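Local coordinates for signal recognition particle 54 kDa protein (Aeropyrum pernix, PDB 7EPK) that belongs to the SRP54 family of the signal recognition particle, combining a helical bundle, a P-loop NTPase-type domain and a signal peptide binding domain, at residues A[114-119]-A[276-281]; A[88-93]-A[121-126]; A[97-102]-A[210-215]; A[239-244]-A[260-265]; A[151-156]-A[171-176]. All coordinates share one frame; numbering follows the deposited sequence.

Four of the contacts lie within the P-loop NTPase-type domain, and contact 2 ties the loop ahead of strand 97-102 to the end of helix 109-122. Contact 3 forms the middle of the sheet, contacts 1 and 4 lie toward its end at strand 278-280, and contact 5 holds the edge strand 153-156. Contacts 1 and 2 share helix 109-122, their centres about 11 Å apart; contacts 3 and 4, with centres about 12 Å apart, are joined through E212 and S240. The centres of contacts 4 and 5 are about 27 Å apart. GDP touches K115 of contact 1 and T244 of contact 4, while the side chain of L101 in contact 3 is about 8 Å from it.

Contact 1 (A[114-119]-A[276-281]); sequences GKLAYY and GELEPF
K115 and L278 cross obliquely, the aliphatic root of the lysine lying against the leucine, with K115 CB 3.8 Å from L278 CB. Beyond CG the lysine bends at chi2, chi3 and chi4, which curls its ammonium group back to the turn before strand 278-280. There K115 NZ donates to E277 O at 2.6 Å, arriving 34° out of the carbonyl plane, and E277 is the centre of an inverse gamma turn. L278 holds CG anti to its own backbone nitrogen (chi1 -176°), which turns the isobutyl group to the helix, with L278 CD2 3.7 Å from K115 O. The same methyl lies 4.3 Å from L116 CD1 and equally far from Y119 CB, making the leucine the shared apolar partner of three helix residues. Y119 and P280 meet at about a right angle: Y119 CE1 is 3.9 Å from P280 CD, and the phenol oxygen Y119 OH lies 3.7 Å from P280 CG. K115 also touches GDP, so one side chain links the nucleotide pocket to the last strand of the sheet. Helix 109-122 thus rests on strand 278-280 and on its neighbour, strand 265-270, where F268 receives L116 and L278 and meets Y119 edge-to-face.

Contact 2 (A[88-93]-A[121-126]); sequences PQVDPP and VRRGYK
D91 OD1 is gripped by two nitrogens of R123. The stronger bond comes from R123 NE, 2.8 Å from D91 OD1 with an angle of 139° at the hydrogen, and uses the syn lone pair of the oxygen. R123 NH2 adds two weak bonds, 3.0 Å to D91 OD1 and 3.2 Å to D91 OD2. The carboxylate and guanidinium planes are 38° apart, and the two chains cross at about a right angle. The bend of R123 at chi3 (63°) swings the guanidinium round to the aspartate, and V90 CG2 lies over one of its faces, 3.9 Å from R123 NE. Next to this ion pair, Y125 presents its ring edge to the same acid, with Y125 CE2 3.7 Å from D91 OD1 in the ring plane. The end of the tyrosine reaches P92, whose CD lies 3.7 Å from Y125 OH. Both R123 and Y125 leave the end of helix 109-122, which closes in a Schellman motif with G124, at positive phi, as the C-prime residue. V90 O also takes a hydrogen bond from Y120 OH of that helix. At this surface site the linker ahead of strand 97-102 is therefore held to the helix end by opposite charges and by packing of P92 against the phenol end of Y125, and the guanidinium would probably stabilise the charged form of D91.

Contact 3 (A[97-102]-A[210-215]); sequences WIVLLV and PDEVAL
The indole of W97 meets both D211 and E212. Its nitrogen, W97 NE1, donates to E212 OE1 at 2.8 Å, nearly straight at 172° and in the ring plane, meeting the carboxylate on its anti side. W97 reaches across because its CG lies anti to the backbone nitrogen (chi1 -167°). The same ring takes a CH-pi contact from D211 CB, 3.4 Å from the centroid of the six-membered ring and over its face. D211 turns its carboxylate to the backbone, where D211 OD2 accepts from I98 N at 3.0 Å through its anti lone pair. The backbones pair as well: I98 O takes two donors, D211 N at 2.7 Å and E212 N at 3.2 Å; then L100 N bonds to E212 O, A214 N to L100 O and V102 N to A214 O, the register of two parallel strands. Apolar packing flanks these bonds on the two sheet faces. L100 CB lies 3.7 Å from P210 CB and V102 CG2 3.8 Å from V213 CG1, on the face that helix 194-208 covers, whereas L101 CD1 is 4.1 Å from A214 CB on the other. E212, buried, is held also by S240 OG and in a salt bridge by K267 NZ; this company would probably favour its charged form, and joins the carboxylate to residues of three other strands, 97-102, 240-244 and 265-270.

Contact 4 (A[239-244]-A[260-265]); sequences GSIIVT and AVTGAR
G239 meets A264 at the start of the contact, its carbonyl carbon C 4.2 Å from A264 CB. The methyl sits over the backbone here. At S240 the backbone takes over, and S240 C lies 3.7 Å from R265 O. I241 supplies both the polar bond and the main apolar reach. I241 N donates to R265 O at 2.9 Å, with 141° at the hydrogen and the donor in the carbonyl plane. The isoleucine side chain places CG1 anti to the carbonyl carbon (chi1 -68°) and runs on extended, so that CD1 reaches T262 at the end of helix 255-262 and A264 just after it. I241 CD1 is 4.2 Å from A264 CB and 4.0 Å from T262 OG1. T262 OG1 is bonded to A258 O in the preceding turn and takes a weak bond from A264 N at 3.4 Å, which ties the helix end to the turn after it. Farther along, T244 touches GDP. The segments belong to a beta-alpha-beta crossover, 240-244 to 265-270 through helix 255-262. Across them it is joined by a single backbone hydrogen bond, I241 N to R265 O, and by I241 CD1 packing on A264, so the contact is mainly apolar with one polar tie.

Contact 5 (A[151-156]-A[171-176]); sequences GAMFYG and EDLLSR
A bend at chi3 (64°) folds the guanidinium of R176 back toward the strand, while M153, its CG anti to the carbonyl carbon and its chain extended, runs alongside the arginine in the opposite sense. The setting is the edge of a P-loop NTPase-type alpha/beta sheet, where the last turn of helix 162-175, residues 171-175, runs nearly antiparallel to the outermost strand 153-156, at 157° in direction. R176 NH1 donates to F154 O at 3.0 Å, with 157° at the hydrogen and the oxygen in the guanidinium plane. M153 CB lies over one guanidinium face, 3.9 Å from R176 NH2, and M153 SD rests 3.7 Å from R176 CB. R176 NH1 also makes a salt bridge to D172 one turn earlier, though the modelled separation is doubtfully short. D172 also lies beside Y155, with Y155 CD2 3.6 Å from D172 CB, and Y155 OH bonds to E157. On the other side of the strand F154 meets Y140 edge-to-face. L173 packs on V130 and V181 of the sheet, and L173 CD2 comes to 3.6 Å from M153 CB.

Contact 1 (A[114-119]-A[276-281])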
# COMPACT_ATOMS: atom_id res chain seq x y z
N GLY A 114 -1.58 -12.25 22.03
CA GLY A 114 -0.69 -13.37 21.66
C GLY A 114 -0.21 -13.25 20.22
O GLY A 114 1.05 -13.29 19.98
N LYS A 115 -1.17 -13.10 19.28
CA LYS A 115 -0.91 -13.07 17.82
C LYS A 115 0.05 -11.92 17.54
O LYS A 115 0.99 -12.08 16.71
CB LYS A 115 -2.23 -12.91 17.05
CG LYS A 115 -2.99 -14.20 16.79
CD LYS A 115 -4.49 -14.14 17.08
CE LYS A 115 -5.31 -13.39 16.06
NZ LYS A 115 -5.69 -14.25 14.92
N LEU A 116 -0.17 -10.81 18.25
CA LEU A 116 0.61 -9.55 18.09
C LEU A 116 2.01 -9.73 18.68
O LEU A 116 2.94 -9.25 18.05
CB LEU A 116 -0.14 -8.40 18.77
CG LEU A 116 0.38 -7.00 18.43
CD1 LEU A 116 0.22 -6.70 16.95
CD2 LEU A 116 -0.34 -5.96 19.26
N ALA A 117 2.13 -10.42 19.82
CA ALA A 117 3.43 -10.73 20.48
C ALA A 117 4.31 -11.56 19.53
O ALA A 117 5.45 -11.13 19.21
CB ALA A 117 3.20 -11.44 21.78
N TYR A 118 3.79 -12.70 19.07
CA TYR A 118 4.49 -13.57 18.09
C TYR A 118 5.06 -12.71 16.97
O TYR A 118 6.27 -12.73 16.72
CB TYR A 118 3.57 -14.60 17.45
CG TYR A 118 4.24 -15.37 16.33
CD1 TYR A 118 5.46 -16.01 16.54
CD2 TYR A 118 3.66 -15.48 15.07
CE1 TYR A 118 6.09 -16.71 15.53
CE2 TYR A 118 4.27 -16.19 14.06
CZ TYR A 118 5.50 -16.80 14.28
OH TYR A 118 6.14 -17.50 13.30
N TYR A 119 4.16 -11.98 16.32
CA TYR A 119 4.43 -11.21 15.08
C TYR A 119 5.70 -10.39 15.28
O TYR A 119 6.57 -10.37 14.38
CB TYR A 119 3.22 -10.34 14.72
CG TYR A 119 3.48 -9.45 13.54
CD1 TYR A 119 3.45 -9.96 12.26
CD2 TYR A 119 3.84 -8.14 13.73
CE1 TYR A 119 3.73 -9.15 11.16
CE2 TYR A 119 4.13 -7.32 12.64
CZ TYR A 119 4.07 -7.83 11.36
OH TYR A 119 4.34 -7.02 10.31
N GLY A 276 -0.26 -17.67 14.57
CA GLY A 276 0.26 -17.30 13.24
C GLY A 276 -0.74 -16.48 12.44
O GLY A 276 -0.30 -15.54 11.75
N GLU A 277 -2.03 -16.78 12.55
CA GLU A 277 -3.12 -16.14 11.76
C GLU A 277 -3.25 -14.65 12.12
O GLU A 277 -4.30 -14.25 12.67
CB GLU A 277 -4.44 -16.90 11.97
CG GLU A 277 -4.39 -18.38 11.57
CD GLU A 277 -5.70 -19.01 11.10
OE1 GLU A 277 -6.26 -19.87 11.82
OE2 GLU A 277 -6.15 -18.65 10.00
N LEU A 278 -2.26 -13.83 11.76
CA LEU A 278 -2.33 -12.35 11.91
C LEU A 278 -1.34 -11.63 10.98
O LEU A 278 -0.11 -11.67 11.24
CB LEU A 278 -2.05 -11.98 13.37
CG LEU A 278 -2.20 -10.49 13.67
CD1 LEU A 278 -3.51 -10.25 14.40
CD2 LEU A 278 -1.01 -9.98 14.46
N GLU A 279 -1.86 -10.93 9.96
CA GLU A 279 -1.02 -10.16 9.01
C GLU A 279 -1.44 -8.70 9.08
O GLU A 279 -2.61 -8.39 9.36
CB GLU A 279 -1.08 -10.72 7.58
CG GLU A 279 -2.35 -10.40 6.80
CD GLU A 279 -3.33 -11.56 6.69
OE1 GLU A 279 -2.91 -12.65 6.22
OE2 GLU A 279 -4.50 -11.39 7.10
N PRO A 280 -0.49 -7.77 8.85
CA PRO A 280 -0.83 -6.35 8.77
C PRO A 280 -1.88 -6.10 7.67
O PRO A 280 -2.10 -6.95 6.80
CB PRO A 280 0.52 -5.65 8.48
CG PRO A 280 1.45 -6.75 7.98
CD PRO A 280 0.94 -8.02 8.63
N PHE A 281 -2.54 -4.96 7.75
CA PHE A 281 -3.58 -4.53 6.78
C PHE A 281 -2.92 -3.49 5.89
O PHE A 281 -2.66 -2.41 6.43
CB PHE A 281 -4.78 -3.96 7.53
CG PHE A 281 -5.88 -3.43 6.67
CD1 PHE A 281 -6.73 -4.31 5.99
CD2 PHE A 281 -6.09 -2.06 6.54
CE1 PHE A 281 -7.77 -3.82 5.22
CE2 PHE A 281 -7.13 -1.58 5.76
CZ PHE A 281 -7.96 -2.46 5.10

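Contact 2 (A[88-93]-A[121-126])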
# COMPACT_ATOMS: atom_id res chain seq x y z
N PRO A 88 1.53 1.79 6.12
CA PRO A 88 1.51 0.50 6.82
C PRO A 88 1.99 0.63 8.28
O PRO A 88 1.21 0.28 9.16
CB PRO A 88 2.41 -0.39 5.95
CG PRO A 88 2.46 0.31 4.61
CD PRO A 88 2.43 1.78 4.95
N GLN A 89 3.20 1.17 8.50
CA GLN A 89 3.87 1.40 9.83
C GLN A 89 3.80 0.14 10.69
O GLN A 89 3.15 0.17 11.73
CB GLN A 89 3.25 2.55 10.63
CG GLN A 89 3.93 2.80 11.99
CD GLN A 89 3.00 3.19 13.12
OE1 GLN A 89 1.81 2.87 13.15
NE2 GLN A 89 3.56 3.90 14.09
N VAL A 90 4.51 -0.92 10.30
CA VAL A 90 4.45 -2.22 11.01
C VAL A 90 5.42 -2.21 12.20
O VAL A 90 5.08 -2.82 13.23
CB VAL A 90 4.70 -3.40 10.06
CG1 VAL A 90 5.69 -3.06 8.96
CG2 VAL A 90 5.13 -4.64 10.85
N ASP A 91 6.58 -1.56 12.06
CA ASP A 91 7.60 -1.43 13.14
C ASP A 91 7.30 -0.17 13.92
O ASP A 91 6.95 0.84 13.32
CB ASP A 91 9.03 -1.39 12.59
CG ASP A 91 9.42 -2.61 11.76
OD1 ASP A 91 9.09 -3.74 12.18
OD2 ASP A 91 10.01 -2.41 10.66
N PRO A 92 7.43 -0.16 15.27
CA PRO A 92 7.27 1.05 16.06
C PRO A 92 8.41 1.99 15.75
O PRO A 92 9.50 1.53 15.51
CB PRO A 92 7.40 0.58 17.51
CG PRO A 92 8.25 -0.64 17.39
CD PRO A 92 7.75 -1.30 16.13
N PRO A 93 8.20 3.32 15.81
CA PRO A 93 9.25 4.28 15.46
C PRO A 93 10.27 4.53 16.56
O PRO A 93 11.12 5.32 16.31
CB PRO A 93 8.50 5.60 15.29
CG PRO A 93 7.36 5.45 16.29
CD PRO A 93 6.96 3.98 16.24
N VAL A 121 7.97 -10.75 17.78
CA VAL A 121 9.09 -11.64 18.20
C VAL A 121 9.84 -12.06 16.92
O VAL A 121 11.05 -11.74 16.83
CB VAL A 121 8.62 -12.84 19.05
CG1 VAL A 121 9.76 -13.82 19.30
CG2 VAL A 121 8.02 -12.39 20.37
N ARG A 122 9.12 -12.66 15.96
CA ARG A 122 9.65 -13.15 14.65
C ARG A 122 10.40 -12.03 13.91
O ARG A 122 11.42 -12.34 13.28
CB ARG A 122 8.53 -13.73 13.79
CG ARG A 122 9.00 -14.27 12.44
CD ARG A 122 7.87 -14.41 11.44
NE ARG A 122 7.12 -13.17 11.27
CZ ARG A 122 5.87 -13.06 10.80
NH1 ARG A 122 5.18 -14.13 10.42
NH2 ARG A 122 5.31 -11.87 10.71
N ARG A 123 9.96 -10.77 14.00
CA ARG A 123 10.66 -9.60 13.40
C ARG A 123 11.84 -9.16 14.28
O ARG A 123 12.32 -8.01 14.08
CB ARG A 123 9.70 -8.41 13.24
CG ARG A 123 8.52 -8.68 12.32
CD ARG A 123 7.77 -7.39 12.12
NE ARG A 123 8.56 -6.37 11.45
CZ ARG A 123 8.72 -6.31 10.14
NH1 ARG A 123 8.17 -7.22 9.36
NH2 ARG A 123 9.43 -5.33 9.60
N GLY A 124 12.23 -10.00 15.24
CA GLY A 124 13.47 -9.85 16.04
C GLY A 124 13.33 -8.83 17.15
O GLY A 124 14.34 -8.23 17.55
N TYR A 125 12.11 -8.62 17.65
CA TYR A 125 11.84 -7.72 18.79
C TYR A 125 11.79 -8.59 20.05
O TYR A 125 11.23 -9.72 19.97
CB TYR A 125 10.57 -6.91 18.52
CG TYR A 125 10.74 -5.69 17.64
CD1 TYR A 125 11.47 -4.60 18.08
CD2 TYR A 125 10.14 -5.59 16.38
CE1 TYR A 125 11.63 -3.46 17.31
CE2 TYR A 125 10.30 -4.46 15.59
CZ TYR A 125 11.05 -3.39 16.06
OH TYR A 125 11.23 -2.24 15.33
N LYS A 126 12.36 -8.10 21.17
CA LYS A 126 12.17 -8.66 22.55
C LYS A 126 10.80 -8.21 23.10
O LYS A 126 10.67 -7.03 23.50
CB LYS A 126 13.30 -8.24 23.49
CG LYS A 126 13.83 -9.34 24.40
CD LYS A 126 14.53 -10.43 23.63
CE LYS A 126 15.09 -11.55 24.48
NZ LYS A 126 15.67 -12.61 23.63

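Contact 3 (A[97-102]-A[210-215])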
# COMPACT_ATOMS: atom_id res chain seq x y z
N TRP A 97 8.27 0.53 23.21
CA TRP A 97 6.94 0.83 22.62
C TRP A 97 5.83 0.14 23.41
O TRP A 97 5.66 -1.10 23.22
CB TRP A 97 6.89 0.41 21.15
CG TRP A 97 5.70 0.96 20.43
CD1 TRP A 97 4.59 0.29 20.01
CD2 TRP A 97 5.52 2.34 20.06
NE1 TRP A 97 3.74 1.15 19.36
CE2 TRP A 97 4.29 2.41 19.38
CE3 TRP A 97 6.29 3.49 20.20
CZ2 TRP A 97 3.79 3.62 18.91
CZ3 TRP A 97 5.80 4.69 19.73
CH2 TRP A 97 4.56 4.75 19.10
N ILE A 98 5.07 0.91 24.21
CA ILE A 98 4.02 0.35 25.10
C ILE A 98 2.66 0.38 24.39
O ILE A 98 2.16 1.48 24.05
CB ILE A 98 4.02 1.07 26.46
CG1 ILE A 98 5.43 1.35 27.00
CG2 ILE A 98 3.21 0.28 27.48
CD1 ILE A 98 6.34 0.15 27.03
N VAL A 99 2.05 -0.79 24.22
CA VAL A 99 0.76 -0.98 23.51
C VAL A 99 -0.34 -1.35 24.50
O VAL A 99 -0.32 -2.49 24.98
CB VAL A 99 0.87 -2.08 22.45
CG1 VAL A 99 -0.42 -2.20 21.66
CG2 VAL A 99 2.05 -1.86 21.52
N LEU A 100 -1.30 -0.46 24.75
CA LEU A 100 -2.51 -0.80 25.55
C LEU A 100 -3.62 -1.30 24.62
O LEU A 100 -4.19 -0.49 23.88
CB LEU A 100 -2.96 0.43 26.33
CG LEU A 100 -4.23 0.24 27.18
CD1 LEU A 100 -4.04 -0.85 28.21
CD2 LEU A 100 -4.65 1.54 27.85
N LEU A 101 -3.97 -2.57 24.74
CA LEU A 101 -5.19 -3.14 24.11
C LEU A 101 -6.47 -2.63 24.83
O LEU A 101 -6.48 -2.46 26.05
CB LEU A 101 -5.07 -4.67 24.16
CG LEU A 101 -4.32 -5.29 22.99
CD1 LEU A 101 -3.23 -4.37 22.45
CD2 LEU A 101 -3.75 -6.65 23.35
N VAL A 102 -7.52 -2.33 24.08
CA VAL A 102 -8.84 -1.95 24.64
C VAL A 102 -9.89 -2.56 23.71
O VAL A 102 -9.51 -2.97 22.61
CB VAL A 102 -9.01 -0.42 24.82
CG1 VAL A 102 -7.97 0.16 25.77
CG2 VAL A 102 -9.01 0.35 23.52
N PRO A 210 0.73 4.66 27.58
CA PRO A 210 0.93 3.83 26.39
C PRO A 210 1.28 4.67 25.15
O PRO A 210 0.79 5.80 25.01
CB PRO A 210 -0.41 3.08 26.23
CG PRO A 210 -1.42 3.99 26.88
CD PRO A 210 -0.69 4.78 27.94
N ASP A 211 2.15 4.12 24.30
CA ASP A 211 2.64 4.77 23.06
C ASP A 211 1.57 4.58 21.96
O ASP A 211 1.48 5.44 21.07
CB ASP A 211 4.06 4.28 22.73
CG ASP A 211 5.14 4.73 23.73
OD1 ASP A 211 5.38 5.97 23.84
OD2 ASP A 211 5.79 3.85 24.37
N GLU A 212 0.74 3.55 22.08
CA GLU A 212 -0.26 3.13 21.07
C GLU A 212 -1.41 2.45 21.83
O GLU A 212 -1.17 1.37 22.38
CB GLU A 212 0.39 2.20 20.04
CG GLU A 212 -0.53 1.56 18.99
CD GLU A 212 0.12 0.51 18.04
OE1 GLU A 212 1.37 0.48 17.94
OE2 GLU A 212 -0.62 -0.32 17.41
N VAL A 213 -2.59 3.07 21.90
CA VAL A 213 -3.82 2.39 22.38
C VAL A 213 -4.48 1.73 21.17
O VAL A 213 -4.85 2.43 20.23
CB VAL A 213 -4.76 3.36 23.12
CG1 VAL A 213 -6.08 2.69 23.45
CG2 VAL A 213 -4.13 3.94 24.37
N ALA A 214 -4.58 0.41 21.15
CA ALA A 214 -5.19 -0.34 20.04
C ALA A 214 -6.59 -0.75 20.46
O ALA A 214 -6.71 -1.38 21.49
CB ALA A 214 -4.37 -1.54 19.68
N LEU A 215 -7.60 -0.36 19.70
CA LEU A 215 -8.98 -0.87 19.83
C LEU A 215 -9.08 -2.19 19.09
O LEU A 215 -8.84 -2.21 17.90
CB LEU A 215 -9.97 0.14 19.24
CG LEU A 215 -11.41 -0.33 19.28
CD1 LEU A 215 -11.87 -0.60 20.71
CD2 LEU A 215 -12.31 0.71 18.63

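Contact 4 (A[239-244]-A[260-265])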
# COMPACT_ATOMS: atom_id res chain seq x y z
N GLY A 239 -5.32 4.97 18.75
CA GLY A 239 -4.22 5.23 17.81
C GLY A 239 -4.12 4.10 16.81
O GLY A 239 -3.56 4.31 15.73
N SER A 240 -4.66 2.93 17.14
CA SER A 240 -4.67 1.74 16.25
C SER A 240 -6.06 1.09 16.25
O SER A 240 -6.81 1.27 17.25
CB SER A 240 -3.60 0.78 16.68
OG SER A 240 -2.34 1.24 16.21
N ILE A 241 -6.39 0.36 15.17
CA ILE A 241 -7.55 -0.58 15.14
C ILE A 241 -7.05 -1.91 14.61
O ILE A 241 -6.30 -1.93 13.62
CB ILE A 241 -8.74 -0.05 14.33
CG1 ILE A 241 -9.38 1.16 15.02
CG2 ILE A 241 -9.75 -1.16 14.06
CD1 ILE A 241 -10.42 1.88 14.21
N ILE A 242 -7.45 -2.98 15.27
CA ILE A 242 -7.10 -4.36 14.88
C ILE A 242 -8.44 -5.05 14.71
O ILE A 242 -9.27 -4.92 15.61
CB ILE A 242 -6.21 -5.04 15.93
CG1 ILE A 242 -4.88 -4.29 16.11
CG2 ILE A 242 -5.99 -6.49 15.54
CD1 ILE A 242 -3.96 -4.83 17.17
N VAL A 243 -8.66 -5.70 13.57
CA VAL A 243 -9.99 -6.30 13.25
C VAL A 243 -9.84 -7.82 13.26
O VAL A 243 -9.04 -8.34 12.44
CB VAL A 243 -10.55 -5.76 11.93
CG1 VAL A 243 -11.91 -6.36 11.61
CG2 VAL A 243 -10.67 -4.24 11.96
N THR A 244 -10.58 -8.48 14.15
CA THR A 244 -10.56 -9.94 14.41
C THR A 244 -11.73 -10.65 13.71
O THR A 244 -12.74 -9.97 13.43
CB THR A 244 -10.64 -10.21 15.92
OG1 THR A 244 -11.86 -9.64 16.37
CG2 THR A 244 -9.46 -9.64 16.68
N ALA A 260 -12.79 5.77 10.49
CA ALA A 260 -13.25 7.15 10.20
C ALA A 260 -13.41 7.94 11.51
O ALA A 260 -12.87 9.05 11.58
CB ALA A 260 -14.53 7.11 9.39
N VAL A 261 -14.11 7.37 12.50
CA VAL A 261 -14.60 8.08 13.73
C VAL A 261 -13.41 8.54 14.59
O VAL A 261 -13.43 9.69 15.06
CB VAL A 261 -15.55 7.20 14.57
CG1 VAL A 261 -15.64 7.67 16.01
CG2 VAL A 261 -16.94 7.13 13.96
N THR A 262 -12.44 7.66 14.83
CA THR A 262 -11.23 7.93 15.65
C THR A 262 -10.11 8.53 14.79
O THR A 262 -9.14 9.04 15.37
CB THR A 262 -10.80 6.63 16.33
OG1 THR A 262 -10.56 5.69 15.28
CG2 THR A 262 -11.85 6.10 17.28
N GLY A 263 -10.26 8.45 13.45
CA GLY A 263 -9.25 8.86 12.45
C GLY A 263 -8.05 7.92 12.48
O GLY A 263 -6.97 8.35 12.04
N ALA A 264 -8.27 6.69 12.97
CA ALA A 264 -7.23 5.68 13.31
C ALA A 264 -7.07 4.70 12.16
O ALA A 264 -8.06 4.43 11.48
CB ALA A 264 -7.58 4.93 14.56
N ARG A 265 -5.87 4.18 12.00
CA ARG A 265 -5.53 3.25 10.90
C ARG A 265 -5.84 1.85 11.41
O ARG A 265 -5.71 1.57 12.62
CB ARG A 265 -4.07 3.38 10.44
CG ARG A 265 -3.35 4.63 10.93
CD ARG A 265 -1.87 4.63 10.58
NE ARG A 265 -1.13 5.48 11.51
CZ ARG A 265 0.17 5.70 11.46
NH1 ARG A 265 0.91 5.14 10.51
NH2 ARG A 265 0.74 6.50 12.36

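Contact 5 (A[151-156]-A[171-176])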
# COMPACT_ATOMS: atom_id res chain seq x y z
N GLY A 151 6.77 -17.16 22.30
CA GLY A 151 8.19 -16.90 22.61
C GLY A 151 8.39 -15.47 23.06
O GLY A 151 9.33 -14.83 22.57
N ALA A 152 7.54 -15.00 23.97
CA ALA A 152 7.57 -13.65 24.57
C ALA A 152 7.51 -13.78 26.09
O ALA A 152 6.77 -14.67 26.56
CB ALA A 152 6.42 -12.81 24.05
N MET A 153 8.22 -12.89 26.80
CA MET A 153 8.19 -12.82 28.28
C MET A 153 6.76 -12.52 28.74
O MET A 153 5.92 -12.16 27.91
CB MET A 153 9.14 -11.75 28.82
CG MET A 153 10.59 -11.97 28.42
SD MET A 153 11.67 -10.58 28.89
CE MET A 153 13.08 -10.95 27.84
N PHE A 154 6.48 -12.71 30.03
CA PHE A 154 5.12 -12.56 30.61
C PHE A 154 5.23 -11.93 32.00
O PHE A 154 6.27 -12.04 32.67
CB PHE A 154 4.40 -13.90 30.68
CG PHE A 154 3.07 -13.88 31.40
CD1 PHE A 154 1.89 -13.60 30.73
CD2 PHE A 154 3.00 -14.17 32.76
CE1 PHE A 154 0.68 -13.58 31.41
CE2 PHE A 154 1.78 -14.15 33.43
CZ PHE A 154 0.63 -13.86 32.75
N TYR A 155 4.15 -11.26 32.39
CA TYR A 155 3.91 -10.81 33.77
C TYR A 155 2.42 -10.53 33.92
O TYR A 155 1.85 -9.88 33.04
CB TYR A 155 4.73 -9.57 34.09
CG TYR A 155 4.46 -9.06 35.48
CD1 TYR A 155 3.25 -8.46 35.79
CD2 TYR A 155 5.38 -9.24 36.50
CE1 TYR A 155 3.00 -7.99 37.07
CE2 TYR A 155 5.14 -8.78 37.78
CZ TYR A 155 3.94 -8.16 38.06
OH TYR A 155 3.66 -7.68 39.30
N GLY A 156 1.84 -11.00 35.02
CA GLY A 156 0.43 -10.80 35.38
C GLY A 156 0.18 -10.99 36.86
O GLY A 156 1.04 -11.52 37.56
N GLU A 171 7.08 -2.35 34.44
CA GLU A 171 8.42 -2.20 35.07
C GLU A 171 9.16 -3.54 34.97
O GLU A 171 10.35 -3.54 34.57
CB GLU A 171 8.30 -1.60 36.46
CG GLU A 171 8.25 -0.07 36.45
CD GLU A 171 9.32 0.63 35.61
OE1 GLU A 171 10.50 0.15 35.60
OE2 GLU A 171 8.97 1.65 34.95
N ASP A 172 8.47 -4.65 35.23
CA ASP A 172 9.13 -5.98 35.29
C ASP A 172 9.81 -6.27 33.95
O ASP A 172 11.00 -6.67 33.97
CB ASP A 172 8.14 -7.10 35.60
CG ASP A 172 8.82 -8.45 35.56
OD1 ASP A 172 9.51 -8.78 36.56
OD2 ASP A 172 8.70 -9.13 34.51
N LEU A 173 9.07 -6.05 32.86
CA LEU A 173 9.42 -6.41 31.47
C LEU A 173 10.44 -5.43 30.90
O LEU A 173 11.34 -5.85 30.16
CB LEU A 173 8.13 -6.41 30.64
CG LEU A 173 7.18 -7.59 30.90
CD1 LEU A 173 5.87 -7.38 30.15
CD2 LEU A 173 7.82 -8.92 30.51
N LEU A 174 10.33 -4.15 31.21
CA LEU A 174 11.39 -3.16 30.86
C LEU A 174 12.72 -3.58 31.51
O LEU A 174 13.74 -3.52 30.80
CB LEU A 174 10.94 -1.76 31.27
CG LEU A 174 10.26 -0.94 30.17
CD1 LEU A 174 9.86 -1.79 28.97
CD2 LEU A 174 9.04 -0.21 30.70
N SER A 175 12.69 -4.04 32.78
CA SER A 175 13.86 -4.52 33.58
C SER A 175 14.55 -5.69 32.88
O SER A 175 15.79 -5.77 33.00
CB SER A 175 13.45 -4.94 34.95
OG SER A 175 13.00 -3.82 35.68
N ARG A 176 13.77 -6.54 32.19
CA ARG A 176 14.21 -7.79 31.52
C ARG A 176 14.44 -7.52 30.02
O ARG A 176 14.46 -8.50 29.22
CB ARG A 176 13.16 -8.88 31.78
CG ARG A 176 12.88 -9.11 33.27
CD ARG A 176 11.52 -9.70 33.59
NE ARG A 176 11.38 -11.03 33.02
CZ ARG A 176 10.24 -11.71 32.89
NH1 ARG A 176 9.09 -11.19 33.29
NH2 ARG A 176 10.27 -12.90 32.33